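Local atomic coordinates of peptidoglycan-recognition protein LC (Drosophila melanogaster, PDB entry 2F2L), a protein that activates the imd/Relish pathway of innate immunity as a membrane receptor responding to Gram-negative peptidoglycan, its extracellular amidase-like domain meeting the muropeptide beside isoform LCx. Residues T52-S57 against I63-L68; V44-L49 against A101-F106. One frame throughout, in Å; residues are numbered along the deposited sequence.

Contact 1 of 2, residues T52-S57 against I63-L68; sequences TYDIES and IAYNFL. With MLD (glcnac(beta1-4)-murnac(1,6-anhydro)-L-ala-gamma-D-glu-meso-a2pm-D-ala), chain G.
Asp54 meets Ala64 and Ile63 through one carboxylate oxygen, OD2, and this single atom carries most of the contact. The backbone N of Ala64 donates to OD2 of Asp54 at 2.9 Å, with an N-H...O angle of 148°, a moderately bent hydrogen bond. The donor reaches OD2 on its anti side and 25° out of the carboxylate plane. With chi1 at -72°, CG of Asp54 lies beside its own backbone N, and the carboxylate projects off the helix flank to the loop. Carbon atoms also approach the same oxygen: Ala64 CB stands 3.4 Å from Asp54 OD2, and Ile63 CG1 approaches Asp54 OD2 to 3.6 Å. The CB of Ile63 points away from the helix segment, and its side chain packs against Val47 and Gln51, further back along helix 40-57.

This is the turn by which the long helix of the amidase-like PGRP fold gives way to strand 67-69 of the central mixed sheet. A backbone hydrogen bond joins Asp54 and Lys60 within this turn, and the carboxylate links its later part to the helix.

The second oxygen, OD1, reaches Tyr65, in the loop before strand 67-69, through a water. Asp54 OD1 accepts from the water at 2.6 Å, and the water is 2.8 Å from Tyr65 OH, so both carboxylate oxygens of this buried acid have polar partners. The methyl of Ala64 stands over the centre of one face of the Tyr65 ring.

On a different flank of the helix, Glu56 OE1 accepts a hydrogen bond from O3 of the muropeptide's GlcNAc at 2.7 Å. Its OE2 receives a weak one from the acetamido N2, while Thr52 OG1 approaches carbon CA5 of the anhydro-MurNAc to 3.7 Å.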
# COMPACT_ATOMS: atom_id res chain seq x y z
N THR A 52 1.35 4.09 -5.16
CA THR A 52 2.74 4.15 -5.63
C THR A 52 2.90 4.97 -6.90
O THR A 52 3.81 5.77 -7.00
CB THR A 52 3.31 2.74 -5.81
OG1 THR A 52 3.54 2.20 -4.51
CG2 THR A 52 4.62 2.77 -6.58
N TYR A 53 2.03 4.73 -7.88
CA TYR A 53 2.06 5.48 -9.11
C TYR A 53 1.90 6.97 -8.83
O TYR A 53 2.67 7.79 -9.32
CB TYR A 53 0.96 5.00 -10.07
CG TYR A 53 1.04 5.71 -11.38
CD1 TYR A 53 1.88 5.25 -12.39
CD2 TYR A 53 0.32 6.87 -11.61
CE1 TYR A 53 1.98 5.93 -13.61
CE2 TYR A 53 0.40 7.54 -12.81
CZ TYR A 53 1.23 7.08 -13.79
OH TYR A 53 1.30 7.78 -14.96
N ASP A 54 0.92 7.32 -8.02
CA ASP A 54 0.67 8.72 -7.70
C ASP A 54 1.84 9.39 -6.99
O ASP A 54 2.17 10.54 -7.29
CB ASP A 54 -0.60 8.87 -6.88
CG ASP A 54 -1.85 8.63 -7.70
OD1 ASP A 54 -1.72 8.39 -8.93
OD2 ASP A 54 -2.96 8.71 -7.13
N ILE A 55 2.46 8.67 -6.06
CA ILE A 55 3.59 9.24 -5.33
C ILE A 55 4.86 9.29 -6.17
O ILE A 55 5.54 10.33 -6.24
CB ILE A 55 3.87 8.51 -4.00
CG1 ILE A 55 2.68 8.68 -3.05
CG2 ILE A 55 5.18 9.07 -3.37
CD1 ILE A 55 2.68 7.75 -1.80
N GLU A 56 5.17 8.18 -6.84
CA GLU A 56 6.47 8.00 -7.46
C GLU A 56 6.55 8.44 -8.92
O GLU A 56 7.59 8.97 -9.31
CB GLU A 56 6.98 6.57 -7.26
CG GLU A 56 7.12 6.28 -5.75
CD GLU A 56 7.85 4.98 -5.39
OE1 GLU A 56 8.60 4.43 -6.21
OE2 GLU A 56 7.65 4.52 -4.24
N SER A 57 5.50 8.24 -9.71
CA SER A 57 5.46 8.79 -11.07
C SER A 57 4.90 10.20 -11.09
O SER A 57 5.54 11.10 -11.62
CB SER A 57 4.66 7.90 -12.02
OG SER A 57 5.24 6.61 -12.07
N ILE A 63 -1.81 9.18 -2.53
CA ILE A 63 -2.84 8.87 -3.51
C ILE A 63 -3.69 10.12 -3.76
O ILE A 63 -3.98 10.88 -2.83
CB ILE A 63 -3.70 7.65 -3.07
CG1 ILE A 63 -4.46 7.07 -4.27
CG2 ILE A 63 -4.59 7.99 -1.84
CD1 ILE A 63 -4.80 5.61 -4.12
N ALA A 64 -4.05 10.36 -5.01
CA ALA A 64 -4.52 11.67 -5.43
C ALA A 64 -5.95 11.99 -4.96
O ALA A 64 -6.36 13.16 -4.98
CB ALA A 64 -4.41 11.83 -6.97
N TYR A 65 -6.68 10.97 -4.51
CA TYR A 65 -8.13 11.05 -4.36
C TYR A 65 -8.62 10.98 -2.92
O TYR A 65 -8.00 10.39 -2.06
CB TYR A 65 -8.81 9.94 -5.17
CG TYR A 65 -8.22 9.72 -6.53
CD1 TYR A 65 -8.45 10.61 -7.57
CD2 TYR A 65 -7.42 8.62 -6.78
CE1 TYR A 65 -7.87 10.40 -8.82
CE2 TYR A 65 -6.86 8.40 -7.99
CZ TYR A 65 -7.07 9.29 -9.02
OH TYR A 65 -6.49 9.00 -10.22
N ASN A 66 -9.79 11.58 -2.68
CA ASN A 66 -10.40 11.49 -1.36
C ASN A 66 -10.92 10.09 -1.05
O ASN A 66 -10.68 9.56 0.03
CB ASN A 66 -11.48 12.55 -1.21
CG ASN A 66 -10.90 13.95 -1.29
OD1 ASN A 66 -10.97 14.58 -2.34
ND2 ASN A 66 -10.31 14.43 -0.18
N PHE A 67 -11.61 9.49 -2.01
CA PHE A 67 -12.15 8.13 -1.88
C PHE A 67 -12.03 7.47 -3.22
O PHE A 67 -12.04 8.16 -4.23
CB PHE A 67 -13.63 8.16 -1.45
CG PHE A 67 -13.83 8.72 -0.08
CD1 PHE A 67 -13.64 7.93 1.03
CD2 PHE A 67 -14.15 10.06 0.09
CE1 PHE A 67 -13.79 8.46 2.31
CE2 PHE A 67 -14.30 10.59 1.36
CZ PHE A 67 -14.12 9.80 2.46
N LEU A 68 -11.90 6.15 -3.21
CA LEU A 68 -11.89 5.34 -4.42
C LEU A 68 -12.99 4.27 -4.31
O LEU A 68 -13.17 3.68 -3.25
CB LEU A 68 -10.53 4.67 -4.64
CG LEU A 68 -9.33 5.64 -4.78
CD1 LEU A 68 -8.63 5.82 -3.45
CD2 LEU A 68 -8.34 5.15 -5.82
CAA MLD G . 8.26 3.03 -1.15
CAB MLD G . 8.57 1.78 -1.96
OAC MLD G . 9.40 0.97 -1.55
N2 MLD G . 7.89 1.66 -3.09
C2 MLD G . 8.06 0.56 -4.04
C3 MLD G . 8.30 1.19 -5.41
O3 MLD G . 9.47 2.03 -5.43
C4 MLD G . 8.33 0.13 -6.50
O4 MLD G . 8.36 0.81 -7.75
C5 MLD G . 7.06 -0.72 -6.43
C6 MLD G . 6.99 -1.92 -7.39
O6 MLD G . 5.64 -2.46 -7.35
O5 MLD G . 7.01 -1.30 -5.13
C1 MLD G . 6.82 -0.31 -4.09
O1 MLD G . 6.70 -0.98 -2.86
CA4 MLD G . 5.42 -1.66 -2.74
CA5 MLD G . 4.21 -0.77 -2.49
OA5 MLD G . 3.50 -1.05 -1.23
CA6 MLD G . 3.24 -1.31 -3.49
OA6 MLD G . 2.70 -2.46 -2.85
CA1 MLD G . 3.11 -2.42 -1.45
CA2 MLD G . 4.32 -3.35 -1.28
NAD MLD G . 4.37 -3.86 0.10
CAE MLD G . 4.39 -5.15 0.39
CAF MLD G . 4.42 -5.45 1.88
OAG MLD G . 4.41 -6.05 -0.45
CA3 MLD G . 5.63 -2.61 -1.57
OAH MLD G . 6.72 -3.54 -1.93
CAI MLD G . 7.63 -3.83 -0.84
CAJ MLD G . 8.80 -2.87 -0.79
CAL MLD G . 8.18 -5.26 -1.02
OAM MLD G . 9.02 -5.64 -0.22
N MLD G . 7.71 -6.02 -2.01
CA MLD G . 8.13 -7.41 -2.25
CB MLD G . 7.18 -8.28 -1.43
C MLD G . 7.90 -7.69 -3.75
O MLD G . 6.81 -7.46 -4.26
NAN MLD G . 8.97 -8.16 -4.39
CAO MLD G . 9.01 -8.52 -5.82
CAP MLD G . 10.27 -7.90 -6.51
OBA MLD G . 10.61 -8.44 -7.57
OAQ MLD G . 10.89 -6.94 -5.98
CBB MLD G . 9.20 -10.02 -5.95
CBC MLD G . 8.01 -10.86 -5.50
CBD MLD G . 8.33 -12.34 -5.78
OBE MLD G . 9.48 -12.76 -5.83
NBF MLD G . 7.27 -13.11 -5.95
CBG MLD G . 7.39 -14.55 -6.22
CBH MLD G . 8.01 -14.77 -7.62
OBI MLD G . 7.63 -14.12 -8.59
NBJ MLD G . 8.98 -15.68 -7.67
CBK MLD G . 9.69 -16.06 -8.91
CBL MLD G . 9.55 -17.57 -9.10
CBM MLD G . 11.19 -15.71 -8.91
OBO MLD G . 11.78 -15.61 -7.81
OBN MLD G . 11.72 -15.57 -10.04
CBP MLD G . 6.00 -15.19 -6.09
CBQ MLD G . 6.08 -16.73 -5.96
CBR MLD G . 4.71 -17.33 -5.68
CBS MLD G . 4.78 -18.71 -5.02
CBT MLD G . 5.23 -18.55 -3.56
OBV MLD G . 4.39 -18.08 -2.77
OBU MLD G . 6.39 -18.90 -3.27
NBW MLD G . 5.73 -19.56 -5.75
O HOH W 1 -3.83 8.02 -10.38

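Contact 2 of 2, residues V44-L49 against A101-F106; sequences VLRVRL and AYIGSF. With MLD (glcnac(beta1-4)-murnac(1,6-anhydro)-L-ala-gamma-D-glu-meso-a2pm-D-ala), chain G.
Arg46 and Val47, successive residues of helix 40-57, both rest on Ile103, just past the end of strand 98-102. Taking the helix in order, Val44 and Leu45 pack on Phe54 and Trp59 of the LCx chain.

Arg46 supplies only the base of its side chain. Its CB lies 3.7 Å from Ile103 CG2, and Arg46 CG follows at 3.9 Å from the same methyl, the two side chains meeting at a slant. A bend at chi2 (-59°) then leads the chain away from Ile103, and NE of Arg46 donates to the carbonyl of Asn36.

Val47 brings CG2 to 3.6 Å from Ile103 CD1, the one apolar side-chain pair of the contact, with the side chains at about a right angle. The two branches of Ile103 thus divide the work, CG2 taking Arg46 and CD1 taking Val47.

Arg48 turns to the ligand. OA5, the ring oxygen of the anhydro-MurNAc, sits over one face of the guanidinium, 2.9 Å from Arg48 CZ, and CA5 is offset toward the rim of that face, 3.3 Å above the plane. Three hydrogen bonds, from NE to Leu9 O and from NH2 to Gln11 OE1 and to Ala34 O of the LCx chain, hold the group, which would limit its rotation against the sugar. Leu49 adds a looser apolar touch, its CD2 4.0 Å from CA6 of the muropeptide.

One flank of helix 40-57 meets the ligand and the LCx chain, while Val47 on another packs on Trp8, Ile63 and Leu68; strand 98-102 runs between strands 67-69 and 24-31, and its Tyr102 reaches helices 113-128 and 154-158.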
# COMPACT_ATOMS: atom_id res chain seq x y z
N VAL A 44 -7.83 -3.89 -3.32
CA VAL A 44 -6.71 -3.49 -2.48
C VAL A 44 -5.41 -3.41 -3.31
O VAL A 44 -4.67 -2.45 -3.17
CB VAL A 44 -6.55 -4.42 -1.24
CG1 VAL A 44 -5.13 -4.35 -0.66
CG2 VAL A 44 -7.58 -4.05 -0.16
N LEU A 45 -5.16 -4.41 -4.15
CA LEU A 45 -4.02 -4.40 -5.07
C LEU A 45 -4.07 -3.18 -5.97
O LEU A 45 -3.06 -2.47 -6.14
CB LEU A 45 -4.02 -5.67 -5.94
CG LEU A 45 -2.80 -5.88 -6.85
CD1 LEU A 45 -1.53 -5.94 -6.03
CD2 LEU A 45 -2.97 -7.14 -7.66
N ARG A 46 -5.23 -2.92 -6.55
CA ARG A 46 -5.37 -1.76 -7.43
C ARG A 46 -5.05 -0.45 -6.71
O ARG A 46 -4.32 0.39 -7.24
CB ARG A 46 -6.78 -1.67 -8.04
CG ARG A 46 -7.23 -2.88 -8.83
CD ARG A 46 -6.33 -3.23 -10.02
NE ARG A 46 -6.88 -4.43 -10.66
CZ ARG A 46 -6.16 -5.41 -11.21
NH1 ARG A 46 -4.85 -5.39 -11.21
NH2 ARG A 46 -6.80 -6.45 -11.73
N VAL A 47 -5.63 -0.28 -5.51
CA VAL A 47 -5.50 0.99 -4.79
C VAL A 47 -4.06 1.22 -4.32
O VAL A 47 -3.54 2.32 -4.45
CB VAL A 47 -6.48 1.11 -3.59
CG1 VAL A 47 -6.29 2.45 -2.89
CG2 VAL A 47 -7.94 1.01 -4.05
N ARG A 48 -3.42 0.17 -3.79
CA ARG A 48 -2.05 0.26 -3.27
C ARG A 48 -1.07 0.55 -4.41
O ARG A 48 -0.19 1.40 -4.27
CB ARG A 48 -1.62 -1.00 -2.49
CG ARG A 48 -0.23 -0.88 -1.79
CD ARG A 48 -0.14 0.45 -1.02
NE ARG A 48 1.16 0.78 -0.43
CZ ARG A 48 2.09 1.51 -1.02
NH1 ARG A 48 1.92 1.95 -2.24
NH2 ARG A 48 3.23 1.76 -0.42
N LEU A 49 -1.27 -0.09 -5.56
CA LEU A 49 -0.44 0.19 -6.72
C LEU A 49 -0.66 1.59 -7.31
O LEU A 49 0.29 2.22 -7.78
CB LEU A 49 -0.62 -0.87 -7.79
CG LEU A 49 -0.20 -2.29 -7.38
CD1 LEU A 49 -0.25 -3.20 -8.61
CD2 LEU A 49 1.17 -2.31 -6.73
N ALA A 101 -12.78 8.54 -7.11
CA ALA A 101 -12.16 7.86 -8.25
C ALA A 101 -12.78 6.47 -8.39
O ALA A 101 -12.94 5.74 -7.41
CB ALA A 101 -10.68 7.74 -8.05
N TYR A 102 -13.10 6.10 -9.63
CA TYR A 102 -13.73 4.81 -9.91
C TYR A 102 -12.63 3.89 -10.42
O TYR A 102 -11.94 4.21 -11.37
CB TYR A 102 -14.92 5.02 -10.89
CG TYR A 102 -16.04 5.72 -10.15
CD1 TYR A 102 -17.06 4.99 -9.56
CD2 TYR A 102 -15.99 7.09 -9.90
CE1 TYR A 102 -18.06 5.61 -8.82
CE2 TYR A 102 -16.97 7.72 -9.15
CZ TYR A 102 -18.01 6.98 -8.62
OH TYR A 102 -18.98 7.61 -7.85
N ILE A 103 -12.44 2.77 -9.73
CA ILE A 103 -11.34 1.86 -10.06
C ILE A 103 -11.65 1.10 -11.35
O ILE A 103 -12.55 0.27 -11.39
CB ILE A 103 -11.03 0.88 -8.94
CG1 ILE A 103 -10.69 1.65 -7.66
CG2 ILE A 103 -9.86 -0.05 -9.35
CD1 ILE A 103 -10.66 0.81 -6.43
N GLY A 104 -10.89 1.41 -12.39
CA GLY A 104 -11.12 0.83 -13.71
C GLY A 104 -10.92 1.86 -14.80
O GLY A 104 -10.43 2.95 -14.57
N SER A 105 -11.32 1.48 -16.01
CA SER A 105 -11.29 2.34 -17.18
C SER A 105 -12.69 2.26 -17.79
O SER A 105 -13.19 1.15 -18.01
CB SER A 105 -10.24 1.84 -18.18
OG SER A 105 -10.04 2.79 -19.22
N PHE A 106 -13.32 3.41 -18.04
CA PHE A 106 -14.76 3.43 -18.35
C PHE A 106 -15.13 4.26 -19.56
O PHE A 106 -16.12 4.98 -19.55
CB PHE A 106 -15.54 3.93 -17.14
CG PHE A 106 -15.22 3.22 -15.88
CD1 PHE A 106 -15.89 2.05 -15.54
CD2 PHE A 106 -14.24 3.71 -15.02
CE1 PHE A 106 -15.58 1.37 -14.37
CE2 PHE A 106 -13.93 3.04 -13.85
CZ PHE A 106 -14.60 1.88 -13.52
CAA MLD G . 8.26 3.03 -1.15
CAB MLD G . 8.57 1.78 -1.96
OAC MLD G . 9.40 0.97 -1.55
N2 MLD G . 7.89 1.66 -3.09
C2 MLD G . 8.06 0.56 -4.04
C3 MLD G . 8.30 1.19 -5.41
O3 MLD G . 9.47 2.03 -5.43
C4 MLD G . 8.33 0.13 -6.50
O4 MLD G . 8.36 0.81 -7.75
C5 MLD G . 7.06 -0.72 -6.43
C6 MLD G . 6.99 -1.92 -7.39
O6 MLD G . 5.64 -2.46 -7.35
O5 MLD G . 7.01 -1.30 -5.13
C1 MLD G . 6.82 -0.31 -4.09
O1 MLD G . 6.70 -0.98 -2.86
CA4 MLD G . 5.42 -1.66 -2.74
CA5 MLD G . 4.21 -0.77 -2.49
OA5 MLD G . 3.50 -1.05 -1.23
CA6 MLD G . 3.24 -1.31 -3.49
OA6 MLD G . 2.70 -2.46 -2.85
CA1 MLD G . 3.11 -2.42 -1.45
CA2 MLD G . 4.32 -3.35 -1.28
NAD MLD G . 4.37 -3.86 0.10
CAE MLD G . 4.39 -5.15 0.39
CAF MLD G . 4.42 -5.45 1.88
OAG MLD G . 4.41 -6.05 -0.45
CA3 MLD G . 5.63 -2.61 -1.57
OAH MLD G . 6.72 -3.54 -1.93
CAI MLD G . 7.63 -3.83 -0.84
CAJ MLD G . 8.80 -2.87 -0.79
CAL MLD G . 8.18 -5.26 -1.02
OAM MLD G . 9.02 -5.64 -0.22
N MLD G . 7.71 -6.02 -2.01
CA MLD G . 8.13 -7.41 -2.25
CB MLD G . 7.18 -8.28 -1.43
C MLD G . 7.90 -7.69 -3.75
O MLD G . 6.81 -7.46 -4.26
NAN MLD G . 8.97 -8.16 -4.39
CAO MLD G . 9.01 -8.52 -5.82
CAP MLD G . 10.27 -7.90 -6.51
OBA MLD G . 10.61 -8.44 -7.57
OAQ MLD G . 10.89 -6.94 -5.98
CBB MLD G . 9.20 -10.02 -5.95
CBC MLD G . 8.01 -10.86 -5.50
CBD MLD G . 8.33 -12.34 -5.78
OBE MLD G . 9.48 -12.76 -5.83
NBF MLD G . 7.27 -13.11 -5.95
CBG MLD G . 7.39 -14.55 -6.22
CBH MLD G . 8.01 -14.77 -7.62
OBI MLD G . 7.63 -14.12 -8.59
NBJ MLD G . 8.98 -15.68 -7.67
CBK MLD G . 9.69 -16.06 -8.91
CBL MLD G . 9.55 -17.57 -9.10
CBM MLD G . 11.19 -15.71 -8.91
OBO MLD G . 11.78 -15.61 -7.81
OBN MLD G . 11.72 -15.57 -10.04
CBP MLD G . 6.00 -15.19 -6.09
CBQ MLD G . 6.08 -16.73 -5.96
CBR MLD G . 4.71 -17.33 -5.68
CBS MLD G . 4.78 -18.71 -5.02
CBT MLD G . 5.23 -18.55 -3.56
OBV MLD G . 4.39 -18.08 -2.77
OBU MLD G . 6.39 -18.90 -3.27
NBW MLD G . 5.73 -19.56 -5.75

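In the fold
Both contacts are buried and both join helix 40-57 to loop residues flanking neighbouring strands of the mixed sheet, their centres about 10 Å apart. Contact 1 is local and polar, a carboxylate gripping a loop backbone and a water; contact 2 spans 51 intervening residues, encloses contact 1 along the chain, and is purely apolar across its segments. They meet where strands 67-69 and 98-102 lie side by side: Phe67 O and Ala101 N are 3.0 Å apart, a probable hydrogen bond, and Tyr65 CG packs 3.5 Å from Ala101 CB. Each also presents ligand-facing residues from the same helix, Thr52 and Glu56 in contact 1, Arg48 and Leu49 in contact 2.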